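Local coordinates for protein adenylate kinase (Cryptosporidium parvum Iowa II, PDB 3BE4) that probably transfers a phosphoryl group from ATP to AMP, as adenylate kinases do, and here holds the two-substrate analogue bis(adenosine)-5'-pentaphosphate, at residues I9-P14 with V115-I120; G61-D66 with F91-P96. All blocks are in the same frame, centred on the assembly; numbering follows the deposited sequence.

Contact 1 of 2, residues I9-P14 with V115-I120; sequences ILIGAP and VIYFEI. With AP5 (bis(adenosine)-5'-pentaphosphate), chain C.
Val-115 meets two isoleucines of the neighbouring strand with its two methyls: CG2 lies 4.0 Å from Ile-9 CB, while CG1, anti to the backbone N (chi1 172°), crosses Ile-11 and approaches its CD1 to 3.6 Å. Tyr-191 of helix 186-192 packs on all three side chains. The next residue uses both its N-H and its carbonyl: Ile-116 N donates to Ile-9 O (2.9 Å), and Ile-116 O accepts from Ile-11 N (2.9 Å). On the other face of the sheet Ile-116 runs beside Leu-10, CB to CD2. This register, Ile-9 with Val-115 through Ile-11 with Tyr-117, is parallel, with strand directions 24° apart, and pairs the central strand 7-12 with strand 114-119 in the core sheet of a P-loop NTPase. Ile-11 O lies in the plane of the Tyr-117 ring, at its edge, 3.5 Å from CD1. The same oxygen takes the Phe-118 N-H, with 2.8 Å between Phe-118 N and Ile-11 O. Phe-118 turns its ring toward Leu-10, CE1 lying 4.0 Å from CD2, and also touches Lys-18 and Gln-21 of helix 18-29. Its carbonyl reaches the 9-14 segment through one water, which donates to Phe-118 O and accepts from Ala-13 N, in the phosphate-binding loop typical of P-loop NTPases.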
# COMPACT_ATOMS: atom_id res chain seq x y z
N ILE A 9 -3.29 1.20 9.12
CA ILE A 9 -2.31 0.45 8.29
C ILE A 9 -3.13 -0.59 7.51
O ILE A 9 -4.00 -1.22 8.08
CB ILE A 9 -1.33 -0.31 9.23
CG1 ILE A 9 -0.40 0.68 10.01
CG2 ILE A 9 -0.37 -1.21 8.41
CD1 ILE A 9 0.58 -0.01 10.95
N LEU A 10 -2.85 -0.72 6.23
CA LEU A 10 -3.34 -1.87 5.45
C LEU A 10 -2.17 -2.90 5.27
O LEU A 10 -1.05 -2.52 4.87
CB LEU A 10 -3.76 -1.38 4.10
CG LEU A 10 -4.82 -0.25 4.12
CD1 LEU A 10 -5.27 -0.04 2.71
CD2 LEU A 10 -5.95 -0.57 5.02
N ILE A 11 -2.35 -4.19 5.61
CA ILE A 11 -1.28 -5.14 5.35
C ILE A 11 -1.95 -6.18 4.41
O ILE A 11 -3.13 -6.54 4.54
CB ILE A 11 -0.99 -5.95 6.67
CG1 ILE A 11 -0.30 -5.04 7.68
CG2 ILE A 11 0.03 -7.10 6.38
CD1 ILE A 11 -0.20 -5.79 9.05
N GLY A 12 -1.20 -6.65 3.47
CA GLY A 12 -1.80 -7.67 2.61
C GLY A 12 -0.71 -7.98 1.58
O GLY A 12 0.23 -7.22 1.41
N ALA A 13 -0.91 -9.11 0.93
CA ALA A 13 0.05 -9.57 -0.11
C ALA A 13 0.28 -8.47 -1.12
O ALA A 13 -0.65 -7.67 -1.40
CB ALA A 13 -0.47 -10.82 -0.73
N PRO A 14 1.45 -8.41 -1.79
CA PRO A 14 1.66 -7.57 -2.93
C PRO A 14 0.51 -7.87 -3.94
O PRO A 14 0.14 -8.99 -4.22
CB PRO A 14 3.04 -8.00 -3.44
CG PRO A 14 3.22 -9.37 -2.82
CD PRO A 14 2.66 -9.28 -1.51
N VAL A 115 -5.67 -1.75 12.11
CA VAL A 115 -4.81 -2.35 11.07
C VAL A 115 -5.77 -3.31 10.35
O VAL A 115 -6.49 -4.11 10.99
CB VAL A 115 -3.64 -3.16 11.72
CG1 VAL A 115 -2.88 -3.93 10.67
CG2 VAL A 115 -2.68 -2.21 12.49
N ILE A 116 -5.75 -3.28 9.04
CA ILE A 116 -6.73 -4.09 8.27
C ILE A 116 -5.89 -5.02 7.42
O ILE A 116 -5.07 -4.59 6.58
CB ILE A 116 -7.57 -3.20 7.33
CG1 ILE A 116 -8.44 -2.35 8.24
CG2 ILE A 116 -8.57 -4.08 6.47
CD1 ILE A 116 -9.47 -1.35 7.48
N TYR A 117 -6.15 -6.32 7.55
CA TYR A 117 -5.35 -7.33 6.85
C TYR A 117 -6.20 -7.87 5.68
O TYR A 117 -7.34 -8.34 5.87
CB TYR A 117 -5.03 -8.46 7.81
CG TYR A 117 -4.37 -9.70 7.19
CD1 TYR A 117 -3.46 -9.63 6.15
CD2 TYR A 117 -4.67 -10.94 7.71
CE1 TYR A 117 -2.91 -10.84 5.54
CE2 TYR A 117 -4.13 -12.08 7.17
CZ TYR A 117 -3.28 -12.01 6.10
OH TYR A 117 -2.79 -13.22 5.66
N PHE A 118 -5.68 -7.75 4.47
CA PHE A 118 -6.43 -8.14 3.26
C PHE A 118 -6.10 -9.62 3.01
O PHE A 118 -4.96 -9.96 2.64
CB PHE A 118 -5.89 -7.36 2.04
CG PHE A 118 -6.45 -5.93 1.93
CD1 PHE A 118 -6.51 -5.04 3.04
CD2 PHE A 118 -6.89 -5.48 0.69
CE1 PHE A 118 -7.05 -3.72 2.86
CE2 PHE A 118 -7.35 -4.22 0.50
CZ PHE A 118 -7.51 -3.31 1.59
N GLU A 119 -7.07 -10.50 3.27
CA GLU A 119 -6.79 -11.94 3.05
C GLU A 119 -7.05 -12.32 1.61
O GLU A 119 -8.12 -12.12 1.08
CB GLU A 119 -7.67 -12.78 3.96
CG GLU A 119 -7.30 -12.57 5.35
CD GLU A 119 -8.07 -13.58 6.29
OE1 GLU A 119 -9.32 -13.50 6.34
OE2 GLU A 119 -7.39 -14.42 6.98
N ILE A 120 -6.05 -12.93 1.01
CA ILE A 120 -6.21 -13.30 -0.46
C ILE A 120 -5.11 -14.26 -0.73
O ILE A 120 -4.02 -14.13 -0.18
CB ILE A 120 -6.16 -12.07 -1.39
CG1 ILE A 120 -6.24 -12.49 -2.86
CG2 ILE A 120 -4.94 -11.29 -1.12
CD1 ILE A 120 -6.53 -11.29 -3.82
PA AP5 C . 4.33 -1.46 -3.92
O1A AP5 C . 4.11 -0.39 -5.00
O2A AP5 C . 3.64 -1.34 -2.65
O3A AP5 C . 4.03 -2.90 -4.56
PB AP5 C . 3.54 -4.25 -3.90
O1B AP5 C . 3.93 -4.33 -2.50
O2B AP5 C . 3.91 -5.37 -4.88
O3B AP5 C . 1.88 -3.99 -3.97
PG AP5 C . 1.01 -3.45 -5.15
O1G AP5 C . 1.35 -4.24 -6.37
O2G AP5 C . 1.15 -1.99 -5.16
O3G AP5 C . -0.38 -3.94 -4.57
PD AP5 C . -1.73 -3.19 -4.04
O1D AP5 C . -1.47 -1.75 -4.04
O2D AP5 C . -2.12 -3.92 -2.82
O3D AP5 C . -2.79 -3.62 -5.15
PE AP5 C . -3.49 -2.70 -6.25
O1E AP5 C . -2.47 -2.08 -7.05
O2E AP5 C . -4.55 -1.81 -5.63
O5F AP5 C . 5.87 -1.62 -3.54
C5F AP5 C . 6.73 -1.59 -4.69
C4F AP5 C . 8.07 -2.24 -4.15
O4F AP5 C . 8.76 -1.21 -3.48
C3F AP5 C . 8.00 -3.38 -3.21
O3F AP5 C . 7.84 -4.61 -3.88
C2F AP5 C . 9.42 -3.23 -2.62
O2F AP5 C . 10.46 -3.57 -3.62
C1F AP5 C . 9.53 -1.73 -2.37
N9A AP5 C . 8.94 -1.38 -1.10
C8A AP5 C . 7.73 -0.65 -0.98
N7A AP5 C . 7.45 -0.46 0.30
C5A AP5 C . 8.50 -1.03 1.05
C6A AP5 C . 8.74 -1.06 2.40
N6A AP5 C . 7.93 -0.70 3.41
N1A AP5 C . 9.94 -1.74 2.75
C2A AP5 C . 10.75 -2.15 1.80
N3A AP5 C . 10.56 -2.13 0.47
C4A AP5 C . 9.38 -1.45 0.08
O5J AP5 C . -4.31 -3.78 -7.03
C5J AP5 C . -3.59 -4.76 -7.93
C4J AP5 C . -4.59 -5.03 -9.08
O4J AP5 C . -5.82 -5.66 -8.68
C3J AP5 C . -4.88 -3.78 -9.90
O3J AP5 C . -4.97 -4.12 -11.27
C2J AP5 C . -6.26 -3.52 -9.38
O2J AP5 C . -7.05 -2.83 -10.35
C1J AP5 C . -6.97 -4.79 -9.19
N9B AP5 C . -7.95 -4.92 -8.16
C8B AP5 C . -7.98 -4.24 -6.94
N7B AP5 C . -9.02 -4.72 -6.23
C5B AP5 C . -9.66 -5.68 -6.97
C6B AP5 C . -10.69 -6.63 -6.69
N6B AP5 C . -11.32 -6.59 -5.51
N1B AP5 C . -11.04 -7.51 -7.67
C2B AP5 C . -10.30 -7.57 -8.86
N3B AP5 C . -9.24 -6.75 -9.15
C4B AP5 C . -8.85 -5.86 -8.17
O HOH W 1 -2.69 -10.99 1.88

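Contact 2 of 2, residues G61-D66 with F91-P96. With AP5 (bis(adenosine)-5'-pentaphosphate), chain C.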
# COMPACT_ATOMS: atom_id res chain seq x y z
N GLY A 61 11.90 -7.36 -7.01
CA GLY A 61 10.84 -7.73 -6.03
C GLY A 61 11.29 -7.75 -4.62
O GLY A 61 10.45 -8.01 -3.73
N ASN A 62 12.55 -7.43 -4.34
CA ASN A 62 13.06 -7.43 -2.99
C ASN A 62 12.76 -6.17 -2.24
O ASN A 62 12.40 -5.14 -2.88
CB ASN A 62 14.64 -7.65 -3.03
CG ASN A 62 14.98 -9.13 -3.27
OD1 ASN A 62 14.82 -9.97 -2.37
ND2 ASN A 62 15.40 -9.43 -4.50
N PHE A 63 12.89 -6.23 -0.92
CA PHE A 63 12.72 -5.10 -0.10
C PHE A 63 13.85 -4.10 -0.16
O PHE A 63 15.03 -4.49 -0.12
CB PHE A 63 12.57 -5.43 1.38
CG PHE A 63 11.33 -6.18 1.70
CD1 PHE A 63 10.28 -6.41 0.73
CD2 PHE A 63 11.16 -6.66 3.03
CE1 PHE A 63 9.05 -7.11 1.11
CE2 PHE A 63 10.00 -7.35 3.41
CZ PHE A 63 8.87 -7.50 2.50
N VAL A 64 13.54 -2.79 -0.15
CA VAL A 64 14.54 -1.83 0.04
C VAL A 64 14.84 -1.83 1.53
O VAL A 64 14.03 -2.30 2.35
CB VAL A 64 13.94 -0.47 -0.47
CG1 VAL A 64 14.77 0.73 -0.06
CG2 VAL A 64 13.75 -0.57 -2.00
N GLY A 65 15.99 -1.28 1.90
CA GLY A 65 16.41 -1.19 3.33
C GLY A 65 15.40 -0.58 4.33
O GLY A 65 14.69 0.42 3.97
N ASP A 66 15.24 -1.15 5.51
CA ASP A 66 14.33 -0.63 6.53
C ASP A 66 14.58 0.84 6.78
O ASP A 66 13.63 1.65 6.92
CB ASP A 66 14.55 -1.36 7.81
CG ASP A 66 13.90 -2.79 7.78
OD1 ASP A 66 12.94 -3.13 6.96
OD2 ASP A 66 14.33 -3.68 8.62
N PHE A 91 3.46 -0.48 4.16
CA PHE A 91 4.43 -0.12 5.25
C PHE A 91 3.58 -0.14 6.47
O PHE A 91 2.48 0.41 6.46
CB PHE A 91 4.99 1.33 5.04
CG PHE A 91 5.83 1.77 6.17
CD1 PHE A 91 7.22 1.59 6.14
CD2 PHE A 91 5.22 2.26 7.31
CE1 PHE A 91 7.99 1.95 7.31
CE2 PHE A 91 6.02 2.64 8.43
CZ PHE A 91 7.36 2.45 8.44
N PRO A 92 4.09 -0.64 7.54
CA PRO A 92 5.37 -1.44 7.58
C PRO A 92 5.30 -2.76 6.86
O PRO A 92 4.23 -3.31 6.75
CB PRO A 92 5.51 -1.78 9.13
CG PRO A 92 4.17 -1.65 9.63
CD PRO A 92 3.44 -0.55 8.85
N ARG A 93 6.44 -3.33 6.44
CA ARG A 93 6.32 -4.63 5.85
C ARG A 93 7.37 -5.54 6.49
O ARG A 93 7.50 -6.66 6.07
CB ARG A 93 6.18 -4.51 4.23
CG ARG A 93 7.36 -4.07 3.56
CD ARG A 93 7.15 -4.42 2.10
NE ARG A 93 6.27 -3.42 1.42
CZ ARG A 93 5.77 -3.66 0.22
NH1 ARG A 93 5.91 -4.81 -0.46
NH2 ARG A 93 5.08 -2.62 -0.34
N THR A 94 8.08 -5.08 7.54
CA THR A 94 8.96 -5.94 8.33
C THR A 94 8.73 -5.53 9.81
O THR A 94 8.23 -4.45 10.12
CB THR A 94 10.46 -5.73 8.05
OG1 THR A 94 10.82 -4.36 8.43
CG2 THR A 94 10.79 -5.99 6.62
N ILE A 95 9.17 -6.38 10.72
CA ILE A 95 9.06 -6.11 12.11
C ILE A 95 9.92 -4.87 12.48
O ILE A 95 9.35 -4.06 13.21
CB ILE A 95 9.46 -7.41 13.00
CG1 ILE A 95 8.46 -8.50 12.74
CG2 ILE A 95 9.45 -7.02 14.45
CD1 ILE A 95 7.03 -8.10 13.27
N PRO A 96 11.21 -4.72 12.05
CA PRO A 96 11.93 -3.44 12.33
C PRO A 96 11.20 -2.20 11.85
O PRO A 96 11.21 -1.19 12.53
CB PRO A 96 13.33 -3.61 11.73
CG PRO A 96 13.47 -5.15 11.76
CD PRO A 96 12.13 -5.74 11.44
PA AP5 C . 4.33 -1.46 -3.92
O1A AP5 C . 4.11 -0.39 -5.00
O2A AP5 C . 3.64 -1.34 -2.65
O3A AP5 C . 4.03 -2.90 -4.56
PB AP5 C . 3.54 -4.25 -3.90
O1B AP5 C . 3.93 -4.33 -2.50
O2B AP5 C . 3.91 -5.37 -4.88
O3B AP5 C . 1.88 -3.99 -3.97
PG AP5 C . 1.01 -3.45 -5.15
O1G AP5 C . 1.35 -4.24 -6.37
O2G AP5 C . 1.15 -1.99 -5.16
O3G AP5 C . -0.38 -3.94 -4.57
PD AP5 C . -1.73 -3.19 -4.04
O1D AP5 C . -1.47 -1.75 -4.04
O2D AP5 C . -2.12 -3.92 -2.82
O3D AP5 C . -2.79 -3.62 -5.15
PE AP5 C . -3.49 -2.70 -6.25
O1E AP5 C . -2.47 -2.08 -7.05
O2E AP5 C . -4.55 -1.81 -5.63
O5F AP5 C . 5.87 -1.62 -3.54
C5F AP5 C . 6.73 -1.59 -4.69
C4F AP5 C . 8.07 -2.24 -4.15
O4F AP5 C . 8.76 -1.21 -3.48
C3F AP5 C . 8.00 -3.38 -3.21
O3F AP5 C . 7.84 -4.61 -3.88
C2F AP5 C . 9.42 -3.23 -2.62
O2F AP5 C . 10.46 -3.57 -3.62
C1F AP5 C . 9.53 -1.73 -2.37
N9A AP5 C . 8.94 -1.38 -1.10
C8A AP5 C . 7.73 -0.65 -0.98
N7A AP5 C . 7.45 -0.46 0.30
C5A AP5 C . 8.50 -1.03 1.05
C6A AP5 C . 8.74 -1.06 2.40
N6A AP5 C . 7.93 -0.70 3.41
N1A AP5 C . 9.94 -1.74 2.75
C2A AP5 C . 10.75 -2.15 1.80
N3A AP5 C . 10.56 -2.13 0.47
C4A AP5 C . 9.38 -1.45 0.08
O5J AP5 C . -4.31 -3.78 -7.03
C5J AP5 C . -3.59 -4.76 -7.93
C4J AP5 C . -4.59 -5.03 -9.08
O4J AP5 C . -5.82 -5.66 -8.68
C3J AP5 C . -4.88 -3.78 -9.90
O3J AP5 C . -4.97 -4.12 -11.27
C2J AP5 C . -6.26 -3.52 -9.38
O2J AP5 C . -7.05 -2.83 -10.35
C1J AP5 C . -6.97 -4.79 -9.19
N9B AP5 C . -7.95 -4.92 -8.16
C8B AP5 C . -7.98 -4.24 -6.94
N7B AP5 C . -9.02 -4.72 -6.23
C5B AP5 C . -9.66 -5.68 -6.97
C6B AP5 C . -10.69 -6.63 -6.69
N6B AP5 C . -11.32 -6.59 -5.51
N1B AP5 C . -11.04 -7.51 -7.67
C2B AP5 C . -10.30 -7.57 -8.86
N3B AP5 C . -9.24 -6.75 -9.15
C4B AP5 C . -8.85 -5.86 -8.17
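Phe-63 and Arg-93 make the main apolar contact, a CH-pi interaction: Arg-93 CD sits over the ring face, 3.8 Å from the centroid and 29° off the normal. Ring and guanidinium planes stand 82° apart, so the aromatic face receives the methylene rather than a stacked guanidinium. Thr-94 adds its methyl, CG2 lying 3.6 Å from Phe-63 CE2.

Among the polar contacts, Thr-94 OG1 donates to Asp-66 OD1 at 2.9 Å, meeting it from 46° above the carboxylate plane. OG1 is placed between the backbone N and carbonyl carbon, and as the N-cap side chain of helix 95-108 it also accepts from Gln-97 N. Asp-66 OD1 has a second donor in Gln-97 NE2, so one oxygen is gripped twice. The other carboxylate oxygen, Asp-66 OD2, is in van der Waals contact with Pro-96 CB at 3.3 Å.

AP5 touches both segments. Val-64 N donates to adenine N3A (3.1 Å), and the ribose hydroxyl O2F donates to Asn-62 O at 2.6 Å. Arg-93 lays its guanidinium face over the same base, near C8A, and sends both terminal nitrogens to a phosphate oxygen: NH1 and NH2 each bond O1B, with a weak bond from NH2 to O2A. Gly-90 O takes its NE, which helps fix the rotation of the group. These contacts line part of the nucleoside pocket that in adenylate kinases probably receives AMP.

The loop 61-66 leaves helix 52-60 through a Schellman motif at Gly-61 and enters helix 66-78 at Gly-65; Phe-63 also packs on Val-179, Gln-183 and Thr-184 of helix 170-184, while Phe-91, following strand 86-89, lies against helices 66-78 and 95-108.

From the N terminus, strand 7-12 comes first and waits about a hundred residues for strand 114-119, so contact 1 closes the longer loop. Within that span the chain runs through helices 18-29, 36-45 and 52-60, then 61-66 and helix 66-78, and strand 86-89 leads to 91-96, which closes the shorter loop of contact 2. The second loop is contained in the first. The contacts' centres are about 15 Å apart, yet their residues meet, Ile-9 CD1 with Pro-92 CD at 3.6 Å. Contact 1 joins core strands; contact 2 ties the loop between helices 52-60 and 66-78 to the segment leading from strand 86-89 into helix 95-108. AP5 touches both, with Pro-14 near its phosphates.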